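PDB 5ZRD: tyrosinase from Burkholderia thailandensis, which oxidises phenols to catechols at a pair of copper ions and probably carries catechols on to quinones, as tyrosinases do. Local coordinates for residues Pro115-Thr120 with His127-Ile132. Numbering follows the deposited sequence.
Sequences PFWDET and HGIPSI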
ATOM      1  N   PRO A 115      25.768  -0.480 -38.958  1.00 35.82           N
ATOM      2  CA  PRO A 115      26.409  -1.741 -39.277  1.00 34.42           C
ATOM      3  C   PRO A 115      26.357  -2.691 -38.080  1.00 35.64           C
ATOM      4  O   PRO A 115      25.873  -2.291 -37.009  1.00 34.35           O
ATOM      5  CB  PRO A 115      27.877  -1.392 -39.561  1.00 34.91           C
ATOM      6  CG  PRO A 115      28.117  -0.164 -38.731  1.00 35.24           C
ATOM      7  CD  PRO A 115      26.774   0.528 -38.583  1.00 35.27           C
ATOM      8  N   PHE A 116      26.875  -3.901 -38.291  1.00 31.61           N
ATOM      9  CA  PHE A 116      26.864  -4.949 -37.275  1.00 33.07           C
ATOM     10  C   PHE A 116      28.309  -5.325 -36.931  1.00 33.10           C
ATOM     11  O   PHE A 116      29.183  -5.422 -37.789  1.00 32.84           O
ATOM     12  CB  PHE A 116      26.054  -6.180 -37.704  1.00 33.41           C
ATOM     13  CG  PHE A 116      26.464  -6.843 -38.996  1.00 32.77           C
ATOM     14  CD1 PHE A 116      25.898  -6.455 -40.203  1.00 35.12           C
ATOM     15  CD2 PHE A 116      27.376  -7.885 -39.006  1.00 35.79           C
ATOM     16  CE1 PHE A 116      26.259  -7.063 -41.399  1.00 34.21           C
ATOM     17  CE2 PHE A 116      27.732  -8.503 -40.200  1.00 37.16           C
ATOM     18  CZ  PHE A 116      27.181  -8.083 -41.399  1.00 35.35           C
ATOM     19  N   TRP A 117      28.558  -5.520 -35.651  1.00 33.17           N
ATOM     20  CA  TRP A 117      29.776  -6.204 -35.235  1.00 31.89           C
ATOM     21  C   TRP A 117      29.576  -7.687 -35.471  1.00 31.37           C
ATOM     22  O   TRP A 117      28.835  -8.331 -34.745  1.00 33.17           O
ATOM     23  CB  TRP A 117      30.122  -5.938 -33.767  1.00 31.33           C
ATOM     24  CG  TRP A 117      31.202  -6.826 -33.237  1.00 29.35           C
ATOM     25  CD1 TRP A 117      32.216  -7.428 -33.925  1.00 30.07           C
ATOM     26  CD2 TRP A 117      31.397  -7.170 -31.867  1.00 26.62           C
ATOM     27  NE1 TRP A 117      33.005  -8.157 -33.077  1.00 31.73           N
ATOM     28  CE2 TRP A 117      32.556  -7.978 -31.801  1.00 30.80           C
ATOM     29  CE3 TRP A 117      30.728  -6.851 -30.692  1.00 24.03           C
ATOM     30  CZ2 TRP A 117      33.014  -8.527 -30.605  1.00 29.62           C
ATOM     31  CZ3 TRP A 117      31.184  -7.392 -29.514  1.00 27.14           C
ATOM     32  CH2 TRP A 117      32.318  -8.207 -29.468  1.00 27.37           C
ATOM     33  N   ASP A 118      30.231  -8.185 -36.503  1.00 35.89           N
ATOM     34  CA  ASP A 118      30.202  -9.592 -36.815  1.00 38.00           C
ATOM     35  C   ASP A 118      31.034 -10.388 -35.802  1.00 37.29           C
ATOM     36  O   ASP A 118      32.230 -10.596 -36.000  1.00 34.75           O
ATOM     37  CB  ASP A 118      30.679  -9.862 -38.251  1.00 33.89           C
ATOM     38  CG  ASP A 118      30.325 -11.280 -38.716  1.00 34.88           C
ATOM     39  OD1 ASP A 118      30.035 -12.174 -37.865  1.00 37.21           O
ATOM     40  OD2 ASP A 118      30.355 -11.495 -39.932  1.00 36.97           O
ATOM     41  N   GLU A 119      30.336 -10.889 -34.780  1.00 38.58           N
ATOM     42  CA  GLU A 119      30.946 -11.437 -33.542  1.00 37.10           C
ATOM     43  C   GLU A 119      31.604 -12.800 -33.785  1.00 33.27           C
ATOM     44  O   GLU A 119      32.434 -13.240 -32.960  1.00 31.77           O
ATOM     45  CB  GLU A 119      29.875 -11.599 -32.455  1.00 36.77           C
ATOM     46  CG  GLU A 119      29.350 -10.282 -31.920  1.00 35.91           C
ATOM     47  CD  GLU A 119      27.951 -10.292 -31.323  1.00 36.33           C
ATOM     48  OE1 GLU A 119      27.653  -9.349 -30.589  1.00 35.87           O
ATOM     49  OE2 GLU A 119      27.152 -11.236 -31.587  1.00 38.22           O
ATOM     50  N   THR A 120      31.173 -13.482 -34.838  1.00 29.51           N
ATOM     51  CA  THR A 120      31.600 -14.846 -35.136  1.00 30.08           C
ATOM     52  C   THR A 120      32.369 -14.924 -36.463  1.00 31.12           C
ATOM     53  O   THR A 120      32.591 -15.999 -36.969  1.00 32.70           O
ATOM     54  CB  THR A 120      30.392 -15.789 -35.174  1.00 27.41           C
ATOM     55  OG1 THR A 120      29.406 -15.253 -36.054  1.00 31.37           O
ATOM     56  CG2 THR A 120      29.765 -15.983 -33.812  1.00 27.98           C
ATOM     57  N   HIS A 127      41.114 -11.866 -33.100  1.00 39.02           N
ATOM     58  CA  HIS A 127      41.598 -10.577 -32.581  1.00 42.62           C
ATOM     59  C   HIS A 127      40.610  -9.841 -31.652  1.00 42.48           C
ATOM     60  O   HIS A 127      40.955  -8.788 -31.127  1.00 39.97           O
ATOM     61  CB  HIS A 127      41.953  -9.695 -33.773  1.00 46.24           C
ATOM     62  CG  HIS A 127      43.074 -10.293 -34.534  1.00 49.90           C
ATOM     63  ND1 HIS A 127      42.952 -10.678 -35.853  1.00 51.15           N
ATOM     64  CD2 HIS A 127      44.298 -10.674 -34.121  1.00 51.72           C
ATOM     65  CE1 HIS A 127      44.076 -11.225 -36.248  1.00 53.66           C
ATOM     66  NE2 HIS A 127      44.919 -11.240 -35.197  1.00 54.84           N
ATOM     67  N   GLY A 128      39.387 -10.328 -31.465  1.00 39.62           N
ATOM     68  CA  GLY A 128      38.448  -9.650 -30.578  1.00 41.87           C
ATOM     69  C   GLY A 128      37.744  -8.488 -31.262  1.00 38.87           C
ATOM     70  O   GLY A 128      37.411  -8.559 -32.432  1.00 40.22           O
ATOM     71  N   ILE A 129      37.527  -7.406 -30.545  1.00 36.33           N
ATOM     72  CA  ILE A 129      36.616  -6.389 -31.050  1.00 36.50           C
ATOM     73  C   ILE A 129      37.351  -5.524 -32.080  1.00 37.22           C
ATOM     74  O   ILE A 129      38.463  -5.101 -31.854  1.00 41.16           O
ATOM     75  CB  ILE A 129      36.038  -5.542 -29.904  1.00 34.50           C
ATOM     76  CG1 ILE A 129      35.514  -6.404 -28.755  1.00 34.15           C
ATOM     77  CG2 ILE A 129      34.982  -4.578 -30.435  1.00 34.32           C
ATOM     78  CD1 ILE A 129      34.954  -5.589 -27.628  1.00 36.50           C
ATOM     79  N   PRO A 130      36.700  -5.231 -33.200  1.00 38.68           N
ATOM     80  CA  PRO A 130      37.303  -4.294 -34.167  1.00 41.55           C
ATOM     81  C   PRO A 130      37.734  -2.994 -33.479  1.00 38.50           C
ATOM     82  O   PRO A 130      36.954  -2.473 -32.682  1.00 40.46           O
ATOM     83  CB  PRO A 130      36.171  -4.034 -35.183  1.00 39.74           C
ATOM     84  CG  PRO A 130      35.428  -5.344 -35.210  1.00 40.54           C
ATOM     85  CD  PRO A 130      35.477  -5.822 -33.764  1.00 39.40           C
ATOM     86  N   SER A 131      38.921  -2.468 -33.804  1.00 40.83           N
ATOM     87  CA  SER A 131      39.473  -1.297 -33.056  1.00 42.26           C
ATOM     88  C   SER A 131      38.630  -0.030 -33.291  1.00 37.40           C
ATOM     89  O   SER A 131      38.676   0.877 -32.473  1.00 38.48           O
ATOM     90  CB  SER A 131      40.908  -1.046 -33.393  1.00 42.98           C
ATOM     91  OG  SER A 131      41.031  -0.771 -34.781  1.00 47.52           O
ATOM     92  N   ILE A 132      37.818   0.049 -34.344  1.00 34.05           N
ATOM     93  CA  ILE A 132      36.989   1.272 -34.510  1.00 34.23           C
ATOM     94  C   ILE A 132      36.045   1.403 -33.314  1.00 32.20           C
ATOM     95  O   ILE A 132      35.686   2.511 -32.983  1.00 35.22           O
ATOM     96  CB  ILE A 132      36.217   1.315 -35.849  1.00 38.20           C
ATOM     97  CG1 ILE A 132      35.411   2.606 -36.027  1.00 42.71           C
ATOM     98  CG2 ILE A 132      35.306   0.107 -35.995  1.00 40.76           C
ATOM     99  CD1 ILE A 132      36.227   3.862 -35.939  1.00 43.59           C
TER
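Trp-117 meets Ile-129 and Pro-130 through apolar contact alone, a compact example of how one large indole can join the two ends of a short helical excursion. Its CG stands anti to the backbone N (chi1 169°), which carries the ring across to 127-132. The six-membered part receives Ile-129: CG1 comes within 3.7 Å of CH2 of Trp-117, while CB of Ile-129 stands 4.2 Å above one face of the indole, offset toward the rim, and CG2 lies over that face too. On the pyrrole part, CD of Pro-130 approaches obliquely, 3.5 Å from NE1 of Trp-117. Both partners cross the indole at about a right angle. The opposite face is covered from within 115-120, where CG of Glu-119 sits 3.7 Å above the ring plane, over the centre, so the indole is sandwiched between aliphatic groups.

NE1 of Trp-117 is hydrogen-bonded to OG1 of Thr-124, in the intervening helix, and the same hydroxyl bonds to the carbonyl O of Asp-118. The carboxylate of Glu-119 is gripped by His-319, Tyr-241 and Asn-322.

After helix 122-127, Gly-128 turns the chain with positive phi (82°) and leads into Ile-129. The contact thus joins the loops before and after helix 122-127 in the tyrosinase central domain, with the side chain of Trp-117 about 9 Å from those of the copper-binding histidines His-281 and His-320, in the surroundings of the dicopper site.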